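Local coordinates for protein lysine cyclodeaminase (Streptomyces pristinaespiralis, PDB 5YU3) that converts L-lysine to L-pipecolic acid with loss of ammonia, probably through hydride transfer to and from a bound NAD, as a member of the ornithine cyclodeaminase/mu-crystallin family, at residues 89-92 against 93-97; 191-194 against 195-199. All coordinates share one frame; numbering follows the deposited sequence.

Contact 1: residues 89-92 against 93-97; sequences FGLP and TILGT. With NAD (nicotinamide-adenine-dinucleotide), chain F.
Thr93 OG1 donates a 2.6 Å hydrogen bond to O1A of NAD, on the phosphate of the adenosine half. The site lies where a loop after helix 85-89 turns into strand 94-102, part of the mixed sheet beside the NAD-binding domain. At Thr93, chi1 of -71° sets OG1 beside the backbone N and directs it to the phosphate. Thr93 CG2 lies 3.9 Å from NAD O3, the oxygen that bridges the two phosphates. A valine here would probably leave O1A without this donor and weaken the hold on the diphosphate. Ile94 continues along the cofactor. Ile94 CG1 comes within 3.4 Å of NAD O2N on the second phosphate. Ile94 CD1 is 3.9 Å from NAD C6N of the nicotinamide ring. Leu95 points back to the loop, and its two methyls divide the work. Leu95 CD2 meets Leu91 CD1 at 4.2 Å. Asn85 ND2 is hydrogen-bonded to Pro92 O. Thr105 of the second subunit packs on Leu95. On the other branch of Leu95, the proline contact is made by Pro92 CG, 3.9 Å from Leu95 CD1.

Contact 2: residues 191-194 against 195-199; sequences EIAE and PARIA
The chain leaves strand 189-192 at Ile192 and enters helix 195-201 at Pro195, with Glu194 at the N-cap. This is a strand-to-helix turn at the edge of the parallel sheet in the Rossmann-type NAD-binding domain. Glu194 O takes the first helical bond from Ile198 N at 3.0 Å, with the donor almost in line with the carbonyl. Arg197 N adds a weak bond to the same oxygen. Pro195 has no N-H to give, which suits the first turn of a helix.

Arg197 reaches back over the turn to the strand. CG lies anti to the backbone N (chi1 173°) and the chain stays extended to NE, which carries the guanidinium past the methyl of Ala193 to Glu191. Arg197 NH1 forms a salt bridge with Glu191 OE1 at 2.6 Å. The two side chains cross at nearly a right angle. NH1 meets OE1 from above the carboxylate plane, and the two flat groups are turned 59° apart, so they do not pair side by side. Ala193 CB sits 3.8 Å from Arg197 NH1. On the buried side it packs at 4.1 Å against CG1 of Ile198, whose CD1 lies against Ala193 O. Trp169 of the adjacent strand and Ile144 of the next one also touch Ile198.

A water donates to Ile192 O at 3.0 Å and accepts a weak bond from Arg197 NH1. Glu201 pairs with Arg197 NE along the helix, so only the Glu191 bridge joins strand to helix. Arg165 nears Arg197 NH2 and pairs weakly with Glu191 OE2, so this carboxylate probably offsets some like charge.

Contact 1 and contact 2 belong to different sheets of the chain. Residues 89-97 lead into the mixed sheet, while 191-199 join strand 189-192, outermost in this chain's parallel sheet, to the next helix. Their centres are 28 Å apart and their nearest atoms about 19 Å, with no touch. NAD lies near both, but in different ways. Contact 1 supplies Thr93 and Ile94 to its pocket, and the side chain of Ile94 is about 4 Å from the bound proline. In contact 2 the nearest link is Pro195, whose side chain is about 6 Å from NAD. Contact 1 borders the active site directly; contact 2 is a structural strand-to-helix turn of the cofactor domain, set back from NAD.

Contact 1: residues 89-92 against 93-97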
ATOM      1  N   PHE A  89      24.182  -2.455  -6.279  1.00 26.30           N
ATOM      2  CA  PHE A  89      23.385  -2.750  -7.462  1.00 25.84           C
ATOM      3  C   PHE A  89      23.321  -1.612  -8.470  1.00 25.47           C
ATOM      4  O   PHE A  89      22.687  -1.776  -9.517  1.00 25.91           O
ATOM      5  CB  PHE A  89      21.953  -3.136  -7.053  1.00 25.10           C
ATOM      6  CG  PHE A  89      21.890  -4.275  -6.075  1.00 27.07           C
ATOM      7  CD1 PHE A  89      22.200  -5.568  -6.477  1.00 29.83           C
ATOM      8  CD2 PHE A  89      21.526  -4.061  -4.757  1.00 23.96           C
ATOM      9  CE1 PHE A  89      22.148  -6.622  -5.577  1.00 28.98           C
ATOM     10  CE2 PHE A  89      21.475  -5.108  -3.854  1.00 27.34           C
ATOM     11  CZ  PHE A  89      21.786  -6.392  -4.266  1.00 29.56           C
ATOM     12  N   GLY A  90      23.935  -0.466  -8.190  1.00 24.48           N
ATOM     13  CA  GLY A  90      23.790   0.664  -9.087  1.00 23.37           C
ATOM     14  C   GLY A  90      22.390   1.220  -9.148  1.00 23.65           C
ATOM     15  O   GLY A  90      22.018   1.855 -10.142  1.00 24.14           O
ATOM     16  N   LEU A  91      21.596   0.987  -8.114  1.00 20.03           N
ATOM     17  CA  LEU A  91      20.233   1.474  -8.019  1.00 19.05           C
ATOM     18  C   LEU A  91      20.150   2.568  -6.970  1.00 17.40           C
ATOM     19  O   LEU A  91      20.982   2.635  -6.060  1.00 18.45           O
ATOM     20  CB  LEU A  91      19.274   0.331  -7.649  1.00 19.78           C
ATOM     21  CG  LEU A  91      18.928  -0.680  -8.751  1.00 19.75           C
ATOM     22  CD1 LEU A  91      18.223  -1.894  -8.171  1.00 20.46           C
ATOM     23  CD2 LEU A  91      18.068  -0.022  -9.829  1.00 22.32           C
ATOM     24  N   PRO A  92      19.170   3.455  -7.071  1.00 16.54           N
ATOM     25  CA  PRO A  92      18.996   4.469  -6.030  1.00 18.41           C
ATOM     26  C   PRO A  92      18.558   3.833  -4.723  1.00 20.10           C
ATOM     27  O   PRO A  92      17.852   2.818  -4.699  1.00 17.63           O
ATOM     28  CB  PRO A  92      17.914   5.387  -6.602  1.00 19.35           C
ATOM     29  CG  PRO A  92      17.227   4.481  -7.729  1.00 26.00           C
ATOM     30  CD  PRO A  92      18.136   3.649  -8.154  1.00 20.48           C
ATOM     31  N   THR A  93      19.014   4.441  -3.625  1.00 17.22           N
ATOM     32  CA  THR A  93      18.557   4.032  -2.302  1.00 18.08           C
ATOM     33  C   THR A  93      17.038   4.125  -2.183  1.00 16.85           C
ATOM     34  O   THR A  93      16.397   3.217  -1.636  1.00 17.84           O
ATOM     35  CB  THR A  93      19.233   4.899  -1.240  1.00 16.72           C
ATOM     36  OG1 THR A  93      20.615   4.538  -1.162  1.00 16.28           O
ATOM     37  CG2 THR A  93      18.577   4.715   0.140  1.00 15.12           C
ATOM     38  N   ILE A  94      16.458   5.221  -2.673  1.00 15.98           N
ATOM     39  CA  ILE A  94      15.014   5.444  -2.654  1.00 15.05           C
ATOM     40  C   ILE A  94      14.459   4.974  -3.995  1.00 18.39           C
ATOM     41  O   ILE A  94      14.759   5.552  -5.047  1.00 18.61           O
ATOM     42  CB  ILE A  94      14.669   6.915  -2.388  1.00 14.93           C
ATOM     43  CG1 ILE A  94      15.150   7.346  -0.988  1.00 18.13           C
ATOM     44  CG2 ILE A  94      13.160   7.163  -2.556  1.00 17.79           C
ATOM     45  CD1 ILE A  94      14.515   6.559   0.162  1.00 17.49           C
ATOM     46  N   LEU A  95      13.635   3.929  -3.956  1.00 15.14           N
ATOM     47  CA  LEU A  95      13.058   3.327  -5.151  1.00 17.19           C
ATOM     48  C   LEU A  95      11.568   3.164  -4.902  1.00 18.00           C
ATOM     49  O   LEU A  95      11.176   2.456  -3.969  1.00 18.25           O
ATOM     50  CB  LEU A  95      13.732   1.974  -5.424  1.00 19.59           C
ATOM     51  CG  LEU A  95      13.754   1.310  -6.797  1.00 23.33           C
ATOM     52  CD1 LEU A  95      14.030   2.341  -7.887  1.00 24.23           C
ATOM     53  CD2 LEU A  95      14.804   0.196  -6.790  1.00 18.11           C
ATOM     54  N   GLY A  96      10.738   3.811  -5.718  1.00 15.97           N
ATOM     55  CA  GLY A  96       9.310   3.747  -5.467  1.00 16.10           C
ATOM     56  C   GLY A  96       8.471   4.091  -6.682  1.00 17.97           C
ATOM     57  O   GLY A  96       8.986   4.445  -7.746  1.00 15.55           O
ATOM     58  N   THR A  97       7.156   3.988  -6.491  1.00 17.50           N
ATOM     59  CA  THR A  97       6.157   4.256  -7.519  1.00 18.78           C
ATOM     60  C   THR A  97       4.942   4.894  -6.856  1.00 19.18           C
ATOM     61  O   THR A  97       4.719   4.735  -5.655  1.00 18.17           O
ATOM     62  CB  THR A  97       5.764   2.964  -8.258  1.00 22.80           C
ATOM     63  OG1 THR A  97       5.706   1.888  -7.322  1.00 22.17           O
ATOM     64  CG2 THR A  97       6.798   2.606  -9.330  1.00 21.16           C
TER
HETATM   65  PA  NAD F 402      21.463   8.121  -0.751  1.00 17.23           P
HETATM   66  O1A NAD F 402      21.905   6.727  -0.430  1.00 14.49           O
HETATM   67  O2A NAD F 402      21.398   8.580  -2.194  1.00 17.31           O
HETATM   68  O5B NAD F 402      22.465   9.145  -0.018  1.00 16.86           O
HETATM   69  C5B NAD F 402      22.685   9.043   1.394  1.00 15.14           C
HETATM   70  C4B NAD F 402      24.114   9.502   1.640  1.00 18.06           C
HETATM   71  O4B NAD F 402      24.344   9.593   3.048  1.00 17.93           O
HETATM   72  C3B NAD F 402      25.134   8.490   1.110  1.00 16.62           C
HETATM   73  O3B NAD F 402      25.993   9.118   0.132  1.00 19.53           O
HETATM   74  C2B NAD F 402      25.914   8.073   2.346  1.00 17.75           C
HETATM   75  O2B NAD F 402      27.302   7.852   2.109  1.00 20.57           O
HETATM   76  C1B NAD F 402      25.714   9.268   3.252  1.00 18.05           C
HETATM   77  N9A NAD F 402      25.932   9.047   4.697  1.00 17.83           N
HETATM   78  C8A NAD F 402      25.648   7.950   5.436  1.00 19.93           C
HETATM   79  N7A NAD F 402      25.984   8.163   6.749  1.00 17.46           N
HETATM   80  C5A NAD F 402      26.483   9.419   6.835  1.00 17.36           C
HETATM   81  C6A NAD F 402      27.029  10.292   7.890  1.00 17.08           C
HETATM   82  N6A NAD F 402      27.106   9.867   9.174  1.00 19.49           N
HETATM   83  N1A NAD F 402      27.421  11.537   7.536  1.00 18.69           N
HETATM   84  C2A NAD F 402      27.360  12.002   6.274  1.00 19.09           C
HETATM   85  N3A NAD F 402      26.890  11.260   5.258  1.00 17.27           N
HETATM   86  C4A NAD F 402      26.445   9.992   5.481  1.00 18.51           C
HETATM   87  O3  NAD F 402      20.007   8.326  -0.060  1.00 15.95           O
HETATM   88  PN  NAD F 402      19.008   9.562  -0.248  1.00 15.48           P
HETATM   89  O1N NAD F 402      19.826  10.823  -0.408  1.00 15.26           O
HETATM   90  O2N NAD F 402      17.985   9.179  -1.295  1.00 14.77           O
HETATM   91  O5D NAD F 402      18.229   9.582   1.164  1.00 15.95           O
HETATM   92  C5D NAD F 402      18.875  10.084   2.335  1.00 17.58           C
HETATM   93  C4D NAD F 402      17.878  10.070   3.493  1.00 13.84           C
HETATM   94  O4D NAD F 402      16.739  10.865   3.165  1.00 15.61           O
HETATM   95  C3D NAD F 402      17.345   8.674   3.769  1.00 17.91           C
HETATM   96  O3D NAD F 402      17.168   8.521   5.195  1.00 17.09           O
HETATM   97  C2D NAD F 402      15.977   8.691   3.122  1.00 15.50           C
HETATM   98  O2D NAD F 402      15.092   7.693   3.648  1.00 16.79           O
HETATM   99  C1D NAD F 402      15.558  10.110   3.445  1.00 16.39           C
HETATM  100  N1N NAD F 402      14.449  10.626   2.653  1.00 15.63           N
HETATM  101  C2N NAD F 402      13.615  11.495   3.242  1.00 16.08           C
HETATM  102  C3N NAD F 402      12.533  12.027   2.554  1.00 16.30           C
HETATM  103  C7N NAD F 402      11.646  13.003   3.252  1.00 16.72           C
HETATM  104  O7N NAD F 402      10.574  13.308   2.768  1.00 15.43           O
HETATM  105  N7N NAD F 402      12.086  13.561   4.393  1.00 14.79           N
HETATM  106  C4N NAD F 402      12.328  11.685   1.214  1.00 17.82           C
HETATM  107  C5N NAD F 402      13.231  10.804   0.623  1.00 15.91           C
HETATM  108  C6N NAD F 402      14.298  10.288   1.360  1.00 16.73           C

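Contact 2: residues 191-194 against 195-199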
ATOM      1  N   GLU A 191      32.129  23.160  -2.320  1.00 19.46           N
ATOM      2  CA  GLU A 191      33.396  22.969  -1.628  1.00 24.70           C
ATOM      3  C   GLU A 191      33.202  21.888  -0.580  1.00 22.68           C
ATOM      4  O   GLU A 191      32.244  21.948   0.199  1.00 22.42           O
ATOM      5  CB  GLU A 191      33.858  24.281  -0.981  1.00 23.23           C
ATOM      6  CG  GLU A 191      35.057  24.154  -0.076  1.00 29.82           C
ATOM      7  CD  GLU A 191      35.497  25.496   0.489  1.00 34.55           C
ATOM      8  OE1 GLU A 191      36.526  25.526   1.192  1.00 42.52           O
ATOM      9  OE2 GLU A 191      34.812  26.516   0.236  1.00 36.44           O
ATOM     10  N   ILE A 192      34.073  20.880  -0.584  1.00 22.37           N
ATOM     11  CA  ILE A 192      34.017  19.855   0.448  1.00 21.86           C
ATOM     12  C   ILE A 192      34.524  20.445   1.757  1.00 26.27           C
ATOM     13  O   ILE A 192      35.532  21.169   1.784  1.00 26.46           O
ATOM     14  CB  ILE A 192      34.834  18.621   0.027  1.00 21.17           C
ATOM     15  CG1 ILE A 192      34.209  17.987  -1.219  1.00 25.87           C
ATOM     16  CG2 ILE A 192      34.921  17.613   1.174  1.00 23.27           C
ATOM     17  CD1 ILE A 192      35.059  16.902  -1.858  1.00 24.02           C
ATOM     18  N   ALA A 193      33.809  20.167   2.846  1.00 21.19           N
ATOM     19  CA  ALA A 193      34.146  20.738   4.144  1.00 22.56           C
ATOM     20  C   ALA A 193      33.667  19.795   5.236  1.00 24.50           C
ATOM     21  O   ALA A 193      32.602  19.177   5.111  1.00 22.15           O
ATOM     22  CB  ALA A 193      33.526  22.132   4.317  1.00 23.14           C
ATOM     23  N   GLU A 194      34.461  19.676   6.297  1.00 22.56           N
ATOM     24  CA  GLU A 194      34.109  18.765   7.364  1.00 21.77           C
ATOM     25  C   GLU A 194      32.909  19.302   8.145  1.00 19.72           C
ATOM     26  O   GLU A 194      32.637  20.505   8.137  1.00 22.62           O
ATOM     27  CB  GLU A 194      35.311  18.528   8.278  1.00 28.89           C
ATOM     28  CG  GLU A 194      36.080  17.281   7.849  1.00 35.28           C
ATOM     29  CD  GLU A 194      37.431  17.147   8.501  1.00 44.16           C
ATOM     30  OE1 GLU A 194      37.521  17.324   9.733  1.00 45.62           O
ATOM     31  OE2 GLU A 194      38.406  16.871   7.770  1.00 47.71           O
ATOM     32  N   PRO A 195      32.157  18.415   8.803  1.00 20.31           N
ATOM     33  CA  PRO A 195      30.905  18.854   9.447  1.00 20.70           C
ATOM     34  C   PRO A 195      31.070  20.003  10.424  1.00 19.99           C
ATOM     35  O   PRO A 195      30.192  20.870  10.496  1.00 19.26           O
ATOM     36  CB  PRO A 195      30.406  17.579  10.129  1.00 21.34           C
ATOM     37  CG  PRO A 195      31.156  16.408   9.325  1.00 22.70           C
ATOM     38  CD  PRO A 195      32.270  16.913   8.857  1.00 19.29           C
ATOM     39  N   ALA A 196      32.171  20.051  11.183  1.00 21.23           N
ATOM     40  CA  ALA A 196      32.347  21.159  12.116  1.00 23.62           C
ATOM     41  C   ALA A 196      32.461  22.488  11.378  1.00 21.42           C
ATOM     42  O   ALA A 196      31.937  23.508  11.839  1.00 21.21           O
ATOM     43  CB  ALA A 196      33.575  20.920  13.004  1.00 24.98           C
ATOM     44  N   ARG A 197      33.118  22.492  10.214  1.00 21.28           N
ATOM     45  CA  ARG A 197      33.202  23.721   9.432  1.00 23.42           C
ATOM     46  C   ARG A 197      31.840  24.100   8.867  1.00 21.33           C
ATOM     47  O   ARG A 197      31.478  25.281   8.838  1.00 19.55           O
ATOM     48  CB  ARG A 197      34.230  23.572   8.306  1.00 26.18           C
ATOM     49  CG  ARG A 197      34.236  24.771   7.367  1.00 30.79           C
ATOM     50  CD  ARG A 197      35.485  24.899   6.489  1.00 31.97           C
ATOM     51  NE  ARG A 197      35.388  26.142   5.728  1.00 37.80           N
ATOM     52  CZ  ARG A 197      35.447  26.244   4.405  1.00 32.25           C
ATOM     53  NH1 ARG A 197      35.647  25.172   3.654  1.00 37.11           N
ATOM     54  NH2 ARG A 197      35.321  27.435   3.833  1.00 37.23           N
ATOM     55  N   ILE A 198      31.071  23.105   8.420  1.00 19.41           N
ATOM     56  CA  ILE A 198      29.730  23.367   7.909  1.00 18.30           C
ATOM     57  C   ILE A 198      28.860  23.975   9.000  1.00 18.74           C
ATOM     58  O   ILE A 198      28.148  24.962   8.769  1.00 19.18           O
ATOM     59  CB  ILE A 198      29.122  22.067   7.344  1.00 20.26           C
ATOM     60  CG1 ILE A 198      29.905  21.614   6.102  1.00 20.16           C
ATOM     61  CG2 ILE A 198      27.637  22.251   7.026  1.00 18.45           C
ATOM     62  CD1 ILE A 198      29.534  20.214   5.612  1.00 17.74           C
ATOM     63  N   ALA A 199      28.924  23.412  10.213  1.00 20.44           N
ATOM     64  CA  ALA A 199      28.164  23.958  11.336  1.00 22.14           C
ATOM     65  C   ALA A 199      28.534  25.413  11.607  1.00 20.89           C
ATOM     66  O   ALA A 199      27.657  26.251  11.840  1.00 21.14           O
ATOM     67  CB  ALA A 199      28.391  23.098  12.580  1.00 22.19           C
TER
HETATM   68  O   HOH W   1      36.906  23.040   3.629  1.00 41.89           O